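Extracellular solute-binding protein family 1 (Kribbella flavida, PDB 5IXP) probably binds a solute, not identified here, outside the cell and delivers it to an ABC transporter for uptake. Local coordinates at residues 256-261 against 329-334; 361-366 against 386-391. All coordinates share one frame; numbering follows the deposited sequence.

Contact 1: 256-261 against 329-334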
# COMPACT_ATOMS: atom_id res chain seq x y z
N LYS A 256 -8.70 7.14 -22.36
CA LYS A 256 -7.88 8.23 -21.87
C LYS A 256 -6.77 7.81 -20.91
O LYS A 256 -5.87 8.62 -20.67
CB LYS A 256 -8.75 9.29 -21.19
CG LYS A 256 -9.68 10.02 -22.14
CD LYS A 256 -10.52 11.06 -21.43
CE LYS A 256 -11.47 11.75 -22.41
NZ LYS A 256 -12.49 12.54 -21.68
N TRP A 257 -6.81 6.60 -20.36
CA TRP A 257 -5.85 6.18 -19.35
C TRP A 257 -4.91 5.10 -19.86
O TRP A 257 -5.28 4.27 -20.70
CB TRP A 257 -6.57 5.68 -18.09
CG TRP A 257 -7.09 6.75 -17.17
CD1 TRP A 257 -8.38 7.20 -17.08
CD2 TRP A 257 -6.33 7.48 -16.20
NE1 TRP A 257 -8.47 8.18 -16.10
CE2 TRP A 257 -7.23 8.37 -15.55
CE3 TRP A 257 -4.98 7.48 -15.82
CZ2 TRP A 257 -6.81 9.24 -14.55
CZ3 TRP A 257 -4.58 8.35 -14.82
CH2 TRP A 257 -5.49 9.22 -14.20
N ASP A 258 -3.69 5.13 -19.35
CA ASP A 258 -2.70 4.09 -19.59
C ASP A 258 -1.87 3.93 -18.32
O ASP A 258 -2.02 4.70 -17.36
CB ASP A 258 -1.81 4.42 -20.80
CG ASP A 258 -1.35 3.17 -21.56
OD1 ASP A 258 -1.17 2.09 -20.93
OD2 ASP A 258 -1.19 3.27 -22.80
N VAL A 259 -0.99 2.94 -18.31
CA VAL A 259 -0.11 2.76 -17.17
C VAL A 259 1.28 2.45 -17.69
O VAL A 259 1.46 1.67 -18.62
CB VAL A 259 -0.62 1.68 -16.20
CG1 VAL A 259 -0.79 0.36 -16.91
CG2 VAL A 259 0.31 1.54 -15.01
N ALA A 260 2.27 3.11 -17.09
CA ALA A 260 3.67 3.01 -17.46
C ALA A 260 4.41 2.12 -16.47
O ALA A 260 4.20 2.22 -15.26
CB ALA A 260 4.32 4.39 -17.52
N ASP A 261 5.29 1.25 -16.99
CA ASP A 261 6.02 0.29 -16.18
C ASP A 261 7.24 0.98 -15.56
O ASP A 261 8.38 0.78 -15.97
CB ASP A 261 6.43 -0.90 -17.04
CG ASP A 261 7.08 -2.03 -16.24
OD1 ASP A 261 7.24 -1.91 -15.01
OD2 ASP A 261 7.44 -3.04 -16.86
N TYR A 329 -9.56 -1.37 -20.15
CA TYR A 329 -9.86 0.03 -19.88
C TYR A 329 -8.60 0.89 -19.99
O TYR A 329 -8.64 1.99 -20.54
CB TYR A 329 -10.49 0.19 -18.50
CG TYR A 329 -11.04 1.57 -18.22
CD1 TYR A 329 -12.38 1.85 -18.45
CD2 TYR A 329 -10.24 2.59 -17.71
CE1 TYR A 329 -12.91 3.11 -18.19
CE2 TYR A 329 -10.75 3.85 -17.44
CZ TYR A 329 -12.09 4.10 -17.69
OH TYR A 329 -12.63 5.34 -17.43
N PHE A 330 -7.48 0.39 -19.47
CA PHE A 330 -6.21 1.12 -19.51
C PHE A 330 -5.43 0.79 -20.79
O PHE A 330 -4.28 0.35 -20.76
CB PHE A 330 -5.39 0.83 -18.26
CG PHE A 330 -5.87 1.57 -17.05
CD1 PHE A 330 -6.97 1.12 -16.34
CD2 PHE A 330 -5.24 2.74 -16.65
CE1 PHE A 330 -7.43 1.81 -15.23
CE2 PHE A 330 -5.70 3.44 -15.54
CZ PHE A 330 -6.80 2.98 -14.84
N ASN A 331 -6.09 1.03 -21.92
CA ASN A 331 -5.47 0.89 -23.25
C ASN A 331 -4.87 -0.50 -23.44
O ASN A 331 -3.80 -0.65 -24.05
CB ASN A 331 -4.42 1.99 -23.47
CG ASN A 331 -3.97 2.08 -24.93
OD1 ASN A 331 -4.76 1.88 -25.85
ND2 ASN A 331 -2.69 2.36 -25.14
N ASN A 332 -5.55 -1.52 -22.92
CA ASN A 332 -5.09 -2.90 -23.05
C ASN A 332 -3.68 -3.08 -22.49
O ASN A 332 -2.88 -3.83 -23.04
CB ASN A 332 -5.15 -3.38 -24.50
CG ASN A 332 -6.56 -3.60 -24.98
OD1 ASN A 332 -7.34 -4.30 -24.34
ND2 ASN A 332 -6.89 -3.01 -26.11
N ALA A 333 -3.38 -2.38 -21.40
CA ALA A 333 -2.05 -2.47 -20.83
C ALA A 333 -1.79 -3.89 -20.32
O ALA A 333 -2.70 -4.53 -19.79
CB ALA A 333 -1.86 -1.47 -19.69
N PRO A 334 -0.57 -4.41 -20.49
CA PRO A 334 -0.23 -5.74 -19.96
C PRO A 334 0.05 -5.68 -18.46
O PRO A 334 1.18 -5.82 -17.98
CB PRO A 334 1.01 -6.11 -20.78
CG PRO A 334 1.68 -4.75 -21.01
CD PRO A 334 0.56 -3.77 -21.18
O HOH W 1 -9.04 4.67 -20.40
O HOH W 2 -7.14 4.02 -22.60

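Contact 2: 361-366 against 386-391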
# COMPACT_ATOMS: atom_id res chain seq x y z
N GLN A 361 0.50 11.20 10.37
CA GLN A 361 -0.75 11.96 10.25
C GLN A 361 -0.52 13.45 10.45
O GLN A 361 -1.13 14.28 9.77
CB GLN A 361 -1.77 11.42 11.25
CG GLN A 361 -3.16 12.01 11.10
CD GLN A 361 -4.18 11.40 12.06
OE1 GLN A 361 -4.24 10.17 12.22
NE2 GLN A 361 -4.97 12.25 12.69
N VAL A 362 0.35 13.82 11.39
CA VAL A 362 0.58 15.25 11.62
C VAL A 362 1.33 15.85 10.43
O VAL A 362 1.07 16.99 10.04
CB VAL A 362 1.29 15.52 12.96
CG1 VAL A 362 0.78 14.59 14.06
CG2 VAL A 362 2.80 15.49 12.85
N PHE A 363 2.25 15.09 9.81
CA PHE A 363 2.95 15.61 8.64
C PHE A 363 2.02 15.75 7.45
O PHE A 363 2.09 16.74 6.72
CB PHE A 363 4.15 14.72 8.29
CG PHE A 363 5.36 14.97 9.13
CD1 PHE A 363 6.24 16.00 8.81
CD2 PHE A 363 5.62 14.20 10.25
CE1 PHE A 363 7.36 16.25 9.58
CE2 PHE A 363 6.74 14.44 11.03
CZ PHE A 363 7.62 15.47 10.69
N THR A 364 1.13 14.77 7.23
CA THR A 364 0.26 14.88 6.07
C THR A 364 -0.82 15.94 6.27
O THR A 364 -1.20 16.61 5.31
CB THR A 364 -0.38 13.52 5.73
OG1 THR A 364 -1.14 13.03 6.85
CG2 THR A 364 0.69 12.50 5.35
N GLU A 365 -1.30 16.12 7.51
CA GLU A 365 -2.22 17.22 7.77
C GLU A 365 -1.54 18.55 7.47
O GLU A 365 -2.14 19.43 6.83
CB GLU A 365 -2.71 17.18 9.23
CG GLU A 365 -3.71 16.06 9.50
CD GLU A 365 -4.09 15.93 10.97
OE1 GLU A 365 -3.57 16.69 11.80
OE2 GLU A 365 -4.92 15.04 11.28
N ALA A 366 -0.28 18.70 7.89
CA ALA A 366 0.44 19.93 7.62
C ALA A 366 0.64 20.14 6.13
O ALA A 366 0.44 21.25 5.61
CB ALA A 366 1.78 19.92 8.35
N ARG A 386 6.40 20.19 15.89
CA ARG A 386 5.86 20.26 17.25
C ARG A 386 4.90 19.12 17.52
O ARG A 386 4.99 18.45 18.56
CB ARG A 386 5.14 21.59 17.47
CG ARG A 386 6.03 22.79 17.69
CD ARG A 386 5.22 23.97 18.28
NE ARG A 386 4.02 24.28 17.51
CZ ARG A 386 4.02 25.06 16.43
NH1 ARG A 386 5.15 25.59 15.98
NH2 ARG A 386 2.88 25.31 15.78
N GLU A 387 3.95 18.89 16.61
CA GLU A 387 2.94 17.88 16.83
C GLU A 387 3.51 16.47 16.75
O GLU A 387 3.06 15.58 17.48
CB GLU A 387 1.80 18.07 15.84
CG GLU A 387 1.14 19.44 16.01
CD GLU A 387 -0.04 19.65 15.10
OE1 GLU A 387 -0.23 18.87 14.15
OE2 GLU A 387 -0.79 20.62 15.35
N ALA A 388 4.50 16.26 15.88
CA ALA A 388 5.12 14.94 15.77
C ALA A 388 5.87 14.57 17.04
O ALA A 388 5.87 13.41 17.45
CB ALA A 388 6.06 14.90 14.56
N ASP A 389 6.52 15.55 17.67
CA ASP A 389 7.20 15.28 18.93
C ASP A 389 6.21 14.78 19.97
O ASP A 389 6.48 13.80 20.68
CB ASP A 389 7.91 16.54 19.41
CG ASP A 389 9.21 16.23 20.10
OD1 ASP A 389 9.28 16.41 21.34
OD2 ASP A 389 10.15 15.81 19.41
N LYS A 390 5.05 15.43 20.06
CA LYS A 390 4.01 14.98 20.98
C LYS A 390 3.48 13.61 20.58
O LYS A 390 3.33 12.72 21.42
CB LYS A 390 2.88 16.01 21.04
N ALA A 391 3.21 13.42 19.28
CA ALA A 391 2.71 12.14 18.80
C ALA A 391 3.68 11.01 19.13
O ALA A 391 3.27 9.92 19.55
CB ALA A 391 2.46 12.19 17.30
O HOH W 3 0.49 19.33 11.61
O HOH W 4 -2.47 19.16 12.48

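Contact 1: 256-261 against 329-334
Asp258 OD2 is gripped by two groups: Asn331 ND2 gives it a hydrogen bond of 2.9 Å across the contact, and Arg122 forms a salt bridge with the same oxygen. The amide proton comes in from above the carboxylate, 43° out of its plane, while the oxygen lies close to the amide plane of Asn331; carboxylate and amide stand almost perpendicular. With its CG anti to the backbone N (chi1 -168°), Asn331 reaches over to the strand. The other carboxylate oxygen, Asp258 OD1, accepts a hydrogen bond from the backbone N of Val259 at 2.8 Å on its anti side and pairs with Arg134, so a buried carboxylate is probably neutralised by two arginines. A lysine in place of Asp258 would probably leave Asn331 ND2 without its acceptor and set a third positive charge beside Arg122 and Arg134. Aromatic packing takes over at Trp257. Its CB rests 3.5 Å from Phe330 CE2, and the five-membered ring of Trp257 and the phenyl ring of Phe330 meet obliquely, their planes at 49°. Trp257 CD1 lies at the edge of the Tyr329 ring, near its plane, 4.1 Å from Tyr329 CE2, while the tyrosine hydroxyl bonds to Gly250 O. At the far end, in the conformer described, Val259 CG1 lies 3.5 Å from Ala333 CB. Two waters fill in along the backbone, one of them joining Trp257 N to Tyr329 O. Phe330, the centre of an inverse gamma turn, also sends its CA-H toward Trp257 O. The ensemble exemplifies a loop docked on a short sheet strand: 257-260 pairs antiparallel with 108-121, and the turn before helix 335-344 covers it within a fold of the periplasmic-binding-protein clan.

Contact 2: 361-366 against 386-391
The Phe363 ring meets Ala388 through CE2, which lies 3.6 Å from the alanine CB in an oblique approach. Tyr182 meets the same ring with its plane turned by only about 20°, and Ala384 and Leu385 of helix 377-392 also touch this side chain. Beside it Val362 fills the gap between the helices. With CG1 beside the backbone N (chi1 -38°), CG2 falls between the backbone N and the carbonyl carbon and sits 3.7 Å from Ala388 CB, whereas CG1 faces Ala391 more loosely. Glu387 slides past the valine in the opposite direction, its CB 3.9 Å from Val362 CB. The helical segments 361-366 and 386-391 run nearly antiparallel, at 161°, their axes 9.1 Å apart at closest approach, a separation compatible with the alanines on the second helix. Polar links between the segments pass through water: one molecule bridges Val362 O and Glu387 OE1, the latter at 2.7 Å, and another joins Glu387 OE1 to Glu365 OE1. Glu387 OE2 turns to Gln383 of its own helix, and Glu365 OE2 accepts a hydrogen bond from Gln361 NE2. The chemistry thus implies an apolar seam bordered by hydrated acids, where water probably eases the repulsion between two carboxylates.

Overall arrangement
Contacts 1 and 2 follow one another along the chain, the first closing before the second opens, and lie on opposite sides of the chain's centre. Their centres are 37 Å apart and their nearest atoms about 21 Å, so neither touches the other. Contact 1 ties a strand of the mixed sheet to the loop leading into helix 335-344; contact 2 pairs helix 356-371 with helix 377-392, the last two helices of the chain. They share no strand or helix. Together they illustrate how segments distant in space are secured by different means: a loop by buried charges and aromatic packing against the sheet, and a terminal helical hairpin by apolar side chains and bridging water.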